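PDB 1IKP: exotoxin A from Pseudomonas aeruginosa, which probably enters host cells through a receptor-binding domain and transfers ADP-ribose from NAD to elongation factor 2, halting protein synthesis. Local coordinates for residues A166-Q178 with T219-A233. The protein carries 2 engineered substitutions. Sequence-based numbering, arbitrary orientation.
Sequences AISHAGVSVVMAQ and TWEGKIYRVLAGNPA
Strands 170-176 and 224-228 pair antiparallel, their axes 4.4 Å apart and 151° between directions, with reciprocal backbone bonds between Val-174 and Arg-226 and between Met-176 and Ile-224. Opposite Val-172 segment 219-233 carries an extra residue: Val-172 O accepts from both Leu-228 N (2.8 Å) and Ala-229 N (3.2 Å), each donor lying in the carbonyl plane, a classic beta bulge. Gly-171 and Gly-230 follow, CA atoms 4.0 Å apart; with no side chain on either, the backbones close up here, and Asn-231 N then binds Ala-170 O. On one face Val-174 CG1, held between its backbone N and carbonyl carbon, reaches Leu-228 CD2 at 3.9 Å and also lies over a face of the Arg-226 guanidinium, offset toward its rim. Beside it Val-172 CG1 packs on Ala-229 CB, and Trp-8 of helix 7-10 touches both residues. The pairing adds strand 224-228 to a sheet of the receptor-binding domain, a beta-sandwich of the concanavalin clan; strand 40-49 also pairs with strand 164-176. On the opposite face Tyr-225 leans forward along its strand, diagonally across to Ser-173, CG anti to the backbone N (chi1 173°), and brings CE1 to 3.4 Å from Ser-173 OG; its hydroxyl has a weak hydrogen bond to NE2 of the engineered Gln-201. Val-175 CG2 meets the aliphatic part of Lys-223 at CB and CD. Past the strands, Ala-177 CB sits over the Trp-220 six-membered ring, 3.6 Å from its centroid and 6° off the normal, a CH-pi contact, while the indole NE1 donates to Arg-186 O. Gln-178 N closes this end on Thr-219 O. At the far end the His-169 ring meets Asn-231 O edge-on, in plane, and a water bridges His-169 O and Ala-233 N.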
ATOM      1  N   ALA A 166      -4.662 -26.113 -25.274  1.00 13.73           N
ATOM      2  CA  ALA A 166      -3.236 -26.316 -25.397  1.00 13.77           C
ATOM      3  C   ALA A 166      -2.559 -25.629 -24.220  1.00 13.74           C
ATOM      4  O   ALA A 166      -2.872 -24.471 -23.893  1.00 14.77           O
ATOM      5  CB  ALA A 166      -2.715 -25.732 -26.713  1.00 16.47           C
ATOM      6  N   ILE A 167      -1.670 -26.362 -23.562  1.00 14.67           N
ATOM      7  CA  ILE A 167      -0.913 -25.839 -22.431  1.00 16.22           C
ATOM      8  C   ILE A 167       0.571 -26.043 -22.679  1.00 17.25           C
ATOM      9  O   ILE A 167       0.980 -27.069 -23.241  1.00 18.96           O
ATOM     10  CB  ILE A 167      -1.273 -26.582 -21.136  1.00 14.72           C
ATOM     11  CG1 ILE A 167      -2.783 -26.544 -20.919  1.00 15.25           C
ATOM     12  CG2 ILE A 167      -0.517 -25.974 -19.947  1.00 17.16           C
ATOM     13  CD1 ILE A 167      -3.243 -27.262 -19.673  1.00 17.56           C
ATOM     14  N   SER A 168       1.375 -25.069 -22.272  1.00 17.40           N
ATOM     15  CA  SER A 168       2.818 -25.177 -22.406  1.00 16.65           C
ATOM     16  C   SER A 168       3.514 -24.609 -21.173  1.00 16.46           C
ATOM     17  O   SER A 168       2.949 -23.791 -20.429  1.00 14.13           O
ATOM     18  CB  SER A 168       3.316 -24.468 -23.672  1.00 18.62           C
ATOM     19  OG  SER A 168       2.961 -23.094 -23.711  1.00 20.96           O
ATOM     20  N   HIS A 169       4.735 -25.067 -20.936  1.00 14.21           N
ATOM     21  CA  HIS A 169       5.509 -24.598 -19.798  1.00 16.58           C
ATOM     22  C   HIS A 169       4.787 -24.642 -18.469  1.00 13.38           C
ATOM     23  O   HIS A 169       4.869 -23.696 -17.666  1.00 14.67           O
ATOM     24  CB  HIS A 169       6.054 -23.194 -20.058  1.00 16.38           C
ATOM     25  CG  HIS A 169       7.196 -23.176 -21.025  1.00 18.74           C
ATOM     26  ND1 HIS A 169       7.048 -22.810 -22.346  1.00 23.23           N
ATOM     27  CD2 HIS A 169       8.494 -23.529 -20.873  1.00 21.99           C
ATOM     28  CE1 HIS A 169       8.207 -22.939 -22.968  1.00 21.20           C
ATOM     29  NE2 HIS A 169       9.099 -23.377 -22.099  1.00 22.99           N
ATOM     30  N   ALA A 170       4.101 -25.741 -18.202  1.00 13.66           N
ATOM     31  CA  ALA A 170       3.436 -25.908 -16.916  1.00 13.55           C
ATOM     32  C   ALA A 170       4.556 -26.300 -15.956  1.00 16.68           C
ATOM     33  O   ALA A 170       5.461 -27.049 -16.334  1.00 18.05           O
ATOM     34  CB  ALA A 170       2.397 -27.016 -16.983  1.00 16.49           C
ATOM     35  N   GLY A 171       4.498 -25.813 -14.721  1.00 16.14           N
ATOM     36  CA  GLY A 171       5.534 -26.155 -13.768  1.00 16.94           C
ATOM     37  C   GLY A 171       5.370 -25.437 -12.443  1.00 15.86           C
ATOM     38  O   GLY A 171       4.472 -24.597 -12.265  1.00 15.55           O
ATOM     39  N   VAL A 172       6.248 -25.780 -11.511  1.00 14.51           N
ATOM     40  CA  VAL A 172       6.234 -25.181 -10.186  1.00 12.97           C
ATOM     41  C   VAL A 172       7.665 -25.050  -9.692  1.00 14.48           C
ATOM     42  O   VAL A 172       8.492 -25.966  -9.856  1.00 16.52           O
ATOM     43  CB  VAL A 172       5.365 -26.014  -9.189  1.00 16.37           C
ATOM     44  CG1 VAL A 172       5.865 -27.455  -9.082  1.00 19.25           C
ATOM     45  CG2 VAL A 172       5.352 -25.328  -7.830  1.00 15.40           C
ATOM     46  N   SER A 173       7.962 -23.898  -9.110  1.00 14.15           N
ATOM     47  CA  SER A 173       9.281 -23.611  -8.578  1.00 15.04           C
ATOM     48  C   SER A 173       9.133 -23.163  -7.149  1.00 15.81           C
ATOM     49  O   SER A 173       8.032 -22.848  -6.698  1.00 14.75           O
ATOM     50  CB  SER A 173       9.952 -22.499  -9.389  1.00 14.03           C
ATOM     51  OG  SER A 173       9.234 -21.273  -9.316  1.00 17.57           O
ATOM     52  N   VAL A 174      10.233 -23.176  -6.418  1.00 15.23           N
ATOM     53  CA  VAL A 174      10.217 -22.707  -5.049  1.00 14.11           C
ATOM     54  C   VAL A 174      11.410 -21.812  -4.847  1.00 16.15           C
ATOM     55  O   VAL A 174      12.492 -22.055  -5.389  1.00 16.92           O
ATOM     56  CB  VAL A 174      10.291 -23.848  -4.024  1.00 15.04           C
ATOM     57  CG1 VAL A 174      11.621 -24.602  -4.158  1.00 17.61           C
ATOM     58  CG2 VAL A 174      10.130 -23.288  -2.596  1.00 17.34           C
ATOM     59  N   VAL A 175      11.202 -20.736  -4.103  1.00 13.99           N
ATOM     60  CA  VAL A 175      12.274 -19.822  -3.762  1.00 15.81           C
ATOM     61  C   VAL A 175      12.329 -19.792  -2.243  1.00 16.53           C
ATOM     62  O   VAL A 175      11.318 -19.577  -1.567  1.00 14.48           O
ATOM     63  CB  VAL A 175      12.071 -18.407  -4.341  1.00 18.41           C
ATOM     64  CG1 VAL A 175      10.757 -17.823  -3.882  1.00 19.92           C
ATOM     65  CG2 VAL A 175      13.205 -17.508  -3.905  1.00 20.60           C
ATOM     66  N   MET A 176      13.510 -20.074  -1.705  1.00 16.75           N
ATOM     67  CA  MET A 176      13.699 -20.115  -0.270  1.00 17.64           C
ATOM     68  C   MET A 176      14.545 -18.928   0.153  1.00 19.24           C
ATOM     69  O   MET A 176      15.559 -18.608  -0.473  1.00 19.78           O
ATOM     70  CB  MET A 176      14.405 -21.411   0.142  1.00 19.30           C
ATOM     71  CG  MET A 176      13.639 -22.683  -0.108  1.00 18.42           C
ATOM     72  SD  MET A 176      12.077 -22.770   0.800  1.00 22.63           S
ATOM     73  CE  MET A 176      12.703 -22.678   2.508  1.00 24.33           C
ATOM     74  N   ALA A 177      14.125 -18.274   1.226  1.00 18.50           N
ATOM     75  CA  ALA A 177      14.862 -17.128   1.717  1.00 19.66           C
ATOM     76  C   ALA A 177      16.075 -17.638   2.469  1.00 20.34           C
ATOM     77  O   ALA A 177      16.144 -18.813   2.823  1.00 18.46           O
ATOM     78  CB  ALA A 177      13.988 -16.294   2.650  1.00 20.52           C
ATOM     79  N   GLN A 178      17.019 -16.741   2.710  1.00 21.61           N
ATOM     80  CA  GLN A 178      18.221 -17.099   3.447  1.00 23.96           C
ATOM     81  C   GLN A 178      17.861 -17.458   4.889  1.00 27.18           C
ATOM     82  O   GLN A 178      17.212 -16.680   5.580  1.00 30.11           O
ATOM     83  CB  GLN A 178      19.203 -15.934   3.431  1.00 24.11           C
ATOM     84  CG  GLN A 178      20.517 -16.234   4.125  1.00 24.38           C
ATOM     85  CD  GLN A 178      21.506 -15.108   3.972  1.00 27.23           C
ATOM     86  OE1 GLN A 178      21.321 -14.028   4.537  1.00 28.00           O
ATOM     87  NE2 GLN A 178      22.561 -15.340   3.188  1.00 25.99           N
ATOM     88  N   THR A 219      17.397 -11.044   3.898  1.00 25.96           N
ATOM     89  CA  THR A 219      16.559 -12.246   3.887  1.00 24.93           C
ATOM     90  C   THR A 219      16.216 -12.780   2.497  1.00 22.43           C
ATOM     91  O   THR A 219      16.540 -13.925   2.151  1.00 21.16           O
ATOM     92  CB  THR A 219      15.242 -12.005   4.649  1.00 28.11           C
ATOM     93  OG1 THR A 219      15.537 -11.625   6.000  1.00 30.81           O
ATOM     94  CG2 THR A 219      14.395 -13.272   4.667  1.00 30.27           C
ATOM     95  N   TRP A 220      15.555 -11.963   1.693  1.00 22.09           N
ATOM     96  CA  TRP A 220      15.186 -12.419   0.368  1.00 21.26           C
ATOM     97  C   TRP A 220      16.255 -12.131  -0.680  1.00 21.64           C
ATOM     98  O   TRP A 220      16.270 -12.741  -1.751  1.00 21.19           O
ATOM     99  CB  TRP A 220      13.827 -11.829  -0.024  1.00 19.27           C
ATOM    100  CG  TRP A 220      12.706 -12.378   0.822  1.00 18.65           C
ATOM    101  CD1 TRP A 220      12.129 -11.788   1.923  1.00 17.07           C
ATOM    102  CD2 TRP A 220      12.061 -13.651   0.676  1.00 17.70           C
ATOM    103  NE1 TRP A 220      11.171 -12.617   2.459  1.00 17.86           N
ATOM    104  CE2 TRP A 220      11.108 -13.766   1.715  1.00 19.27           C
ATOM    105  CE3 TRP A 220      12.202 -14.711  -0.231  1.00 17.64           C
ATOM    106  CZ2 TRP A 220      10.299 -14.897   1.870  1.00 19.21           C
ATOM    107  CZ3 TRP A 220      11.399 -15.834  -0.076  1.00 16.63           C
ATOM    108  CH2 TRP A 220      10.459 -15.917   0.968  1.00 17.23           C
ATOM    109  N   GLU A 221      17.157 -11.208  -0.370  1.00 23.28           N
ATOM    110  CA  GLU A 221      18.250 -10.893  -1.284  1.00 24.74           C
ATOM    111  C   GLU A 221      19.069 -12.167  -1.510  1.00 22.09           C
ATOM    112  O   GLU A 221      19.484 -12.458  -2.629  1.00 21.22           O
ATOM    113  CB  GLU A 221      19.134  -9.803  -0.669  1.00 31.89           C
ATOM    114  CG  GLU A 221      20.457  -9.583  -1.380  1.00 38.45           C
ATOM    115  CD  GLU A 221      20.285  -9.122  -2.808  1.00 41.61           C
ATOM    116  OE1 GLU A 221      21.306  -9.004  -3.520  1.00 43.91           O
ATOM    117  OE2 GLU A 221      19.132  -8.872  -3.220  1.00 44.41           O
ATOM    118  N   GLY A 222      19.273 -12.939  -0.449  1.00 20.13           N
ATOM    119  CA  GLY A 222      20.053 -14.163  -0.565  1.00 20.75           C
ATOM    120  C   GLY A 222      19.226 -15.408  -0.836  1.00 17.92           C
ATOM    121  O   GLY A 222      19.579 -16.508  -0.421  1.00 20.82           O
ATOM    122  N   LYS A 223      18.113 -15.243  -1.543  1.00 18.91           N
ATOM    123  CA  LYS A 223      17.244 -16.378  -1.838  1.00 16.91           C
ATOM    124  C   LYS A 223      17.869 -17.410  -2.780  1.00 16.29           C
ATOM    125  O   LYS A 223      18.784 -17.096  -3.541  1.00 18.07           O
ATOM    126  CB  LYS A 223      15.936 -15.866  -2.449  1.00 18.10           C
ATOM    127  CG  LYS A 223      16.128 -15.108  -3.746  1.00 18.87           C
ATOM    128  CD  LYS A 223      14.870 -14.331  -4.129  1.00 20.96           C
ATOM    129  CE  LYS A 223      15.169 -13.274  -5.177  1.00 25.95           C
ATOM    130  NZ  LYS A 223      15.695 -13.837  -6.453  1.00 28.06           N
ATOM    131  N   ILE A 224      17.356 -18.633  -2.695  1.00 16.31           N
ATOM    132  CA  ILE A 224      17.793 -19.747  -3.539  1.00 17.19           C
ATOM    133  C   ILE A 224      16.555 -20.266  -4.263  1.00 17.71           C
ATOM    134  O   ILE A 224      15.536 -20.587  -3.634  1.00 18.35           O
ATOM    135  CB  ILE A 224      18.414 -20.876  -2.709  1.00 18.02           C
ATOM    136  CG1 ILE A 224      19.688 -20.362  -2.028  1.00 22.49           C
ATOM    137  CG2 ILE A 224      18.745 -22.063  -3.618  1.00 20.53           C
ATOM    138  CD1 ILE A 224      20.289 -21.323  -1.039  1.00 25.87           C
ATOM    139  N   TYR A 225      16.673 -20.367  -5.584  1.00 16.60           N
ATOM    140  CA  TYR A 225      15.594 -20.792  -6.485  1.00 16.88           C
ATOM    141  C   TYR A 225      15.753 -22.201  -7.056  1.00 18.54           C
ATOM    142  O   TYR A 225      16.841 -22.595  -7.439  1.00 18.21           O
ATOM    143  CB  TYR A 225      15.537 -19.802  -7.644  1.00 20.27           C
ATOM    144  CG  TYR A 225      14.602 -20.175  -8.761  1.00 22.79           C
ATOM    145  CD1 TYR A 225      13.245 -19.879  -8.682  1.00 24.05           C
ATOM    146  CD2 TYR A 225      15.080 -20.811  -9.916  1.00 23.84           C
ATOM    147  CE1 TYR A 225      12.384 -20.202  -9.717  1.00 25.06           C
ATOM    148  CE2 TYR A 225      14.222 -21.139 -10.959  1.00 25.96           C
ATOM    149  CZ  TYR A 225      12.874 -20.831 -10.852  1.00 25.68           C
ATOM    150  OH  TYR A 225      12.004 -21.141 -11.867  1.00 27.94           O
ATOM    151  N   ARG A 226      14.659 -22.946  -7.145  1.00 18.30           N
ATOM    152  CA  ARG A 226      14.702 -24.299  -7.701  1.00 18.93           C
ATOM    153  C   ARG A 226      13.399 -24.679  -8.375  1.00 18.17           C
ATOM    154  O   ARG A 226      12.322 -24.398  -7.851  1.00 16.21           O
ATOM    155  CB  ARG A 226      14.942 -25.333  -6.609  1.00 23.89           C
ATOM    156  CG  ARG A 226      16.306 -25.302  -5.975  1.00 31.34           C
ATOM    157  CD  ARG A 226      16.184 -25.697  -4.526  1.00 35.02           C
ATOM    158  NE  ARG A 226      15.447 -26.941  -4.351  1.00 35.78           N
ATOM    159  CZ  ARG A 226      14.772 -27.252  -3.250  1.00 37.73           C
ATOM    160  NH1 ARG A 226      14.738 -26.409  -2.228  1.00 38.66           N
ATOM    161  NH2 ARG A 226      14.134 -28.409  -3.168  1.00 37.89           N
ATOM    162  N   VAL A 227      13.500 -25.320  -9.537  1.00 16.55           N
ATOM    163  CA  VAL A 227      12.319 -25.812 -10.235  1.00 16.62           C
ATOM    164  C   VAL A 227      12.025 -27.168  -9.592  1.00 17.72           C
ATOM    165  O   VAL A 227      12.908 -28.034  -9.500  1.00 18.08           O
ATOM    166  CB  VAL A 227      12.568 -26.036 -11.755  1.00 16.85           C
ATOM    167  CG1 VAL A 227      11.362 -26.740 -12.386  1.00 17.15           C
ATOM    168  CG2 VAL A 227      12.823 -24.707 -12.444  1.00 18.71           C
ATOM    169  N   LEU A 228      10.796 -27.361  -9.136  1.00 16.91           N
ATOM    170  CA  LEU A 228      10.427 -28.625  -8.506  1.00 17.51           C
ATOM    171  C   LEU A 228       9.781 -29.620  -9.480  1.00 18.81           C
ATOM    172  O   LEU A 228       9.951 -30.835  -9.351  1.00 22.00           O
ATOM    173  CB  LEU A 228       9.483 -28.366  -7.322  1.00 17.25           C
ATOM    174  CG  LEU A 228      10.028 -27.522  -6.160  1.00 17.57           C
ATOM    175  CD1 LEU A 228       8.934 -27.328  -5.122  1.00 18.97           C
ATOM    176  CD2 LEU A 228      11.241 -28.211  -5.518  1.00 18.97           C
ATOM    177  N   ALA A 229       9.031 -29.113 -10.449  1.00 18.98           N
ATOM    178  CA  ALA A 229       8.375 -29.982 -11.420  1.00 18.26           C
ATOM    179  C   ALA A 229       8.066 -29.199 -12.683  1.00 17.39           C
ATOM    180  O   ALA A 229       7.954 -27.966 -12.670  1.00 18.62           O
ATOM    181  CB  ALA A 229       7.074 -30.578 -10.828  1.00 20.15           C
ATOM    182  N   GLY A 230       7.929 -29.917 -13.790  1.00 17.41           N
ATOM    183  CA  GLY A 230       7.626 -29.261 -15.044  1.00 17.41           C
ATOM    184  C   GLY A 230       8.728 -28.339 -15.532  1.00 17.57           C
ATOM    185  O   GLY A 230       9.904 -28.514 -15.198  1.00 18.62           O
ATOM    186  N   ASN A 231       8.350 -27.340 -16.316  1.00 17.88           N
ATOM    187  CA  ASN A 231       9.320 -26.408 -16.852  1.00 19.88           C
ATOM    188  C   ASN A 231       8.702 -25.029 -17.015  1.00 19.04           C
ATOM    189  O   ASN A 231       8.197 -24.675 -18.075  1.00 17.52           O
ATOM    190  CB  ASN A 231       9.847 -26.922 -18.197  1.00 24.76           C
ATOM    191  CG  ASN A 231      10.882 -25.999 -18.804  1.00 28.12           C
ATOM    192  OD1 ASN A 231      11.800 -25.543 -18.121  1.00 33.59           O
ATOM    193  ND2 ASN A 231      10.745 -25.725 -20.095  1.00 32.30           N
ATOM    194  N   PRO A 232       8.733 -24.229 -15.942  1.00 17.31           N
ATOM    195  CA  PRO A 232       8.176 -22.879 -15.973  1.00 18.94           C
ATOM    196  C   PRO A 232       8.837 -22.014 -17.033  1.00 19.90           C
ATOM    197  O   PRO A 232      10.023 -22.170 -17.344  1.00 20.20           O
ATOM    198  CB  PRO A 232       8.446 -22.355 -14.562  1.00 18.75           C
ATOM    199  CG  PRO A 232       8.503 -23.596 -13.717  1.00 18.77           C
ATOM    200  CD  PRO A 232       9.215 -24.589 -14.597  1.00 15.95           C
ATOM    201  N   ALA A 233       8.062 -21.088 -17.574  1.00 19.40           N
ATOM    202  CA  ALA A 233       8.542 -20.172 -18.593  1.00 21.51           C
ATOM    203  C   ALA A 233       9.124 -18.903 -17.976  1.00 24.14           C
ATOM    204  O   ALA A 233       8.727 -18.486 -16.887  1.00 25.60           O
ATOM    205  CB  ALA A 233       7.393 -19.809 -19.520  1.00 21.32           C
TER
HETATM  206  O   HOH W   1       5.182 -21.096 -16.915  1.00 14.83           O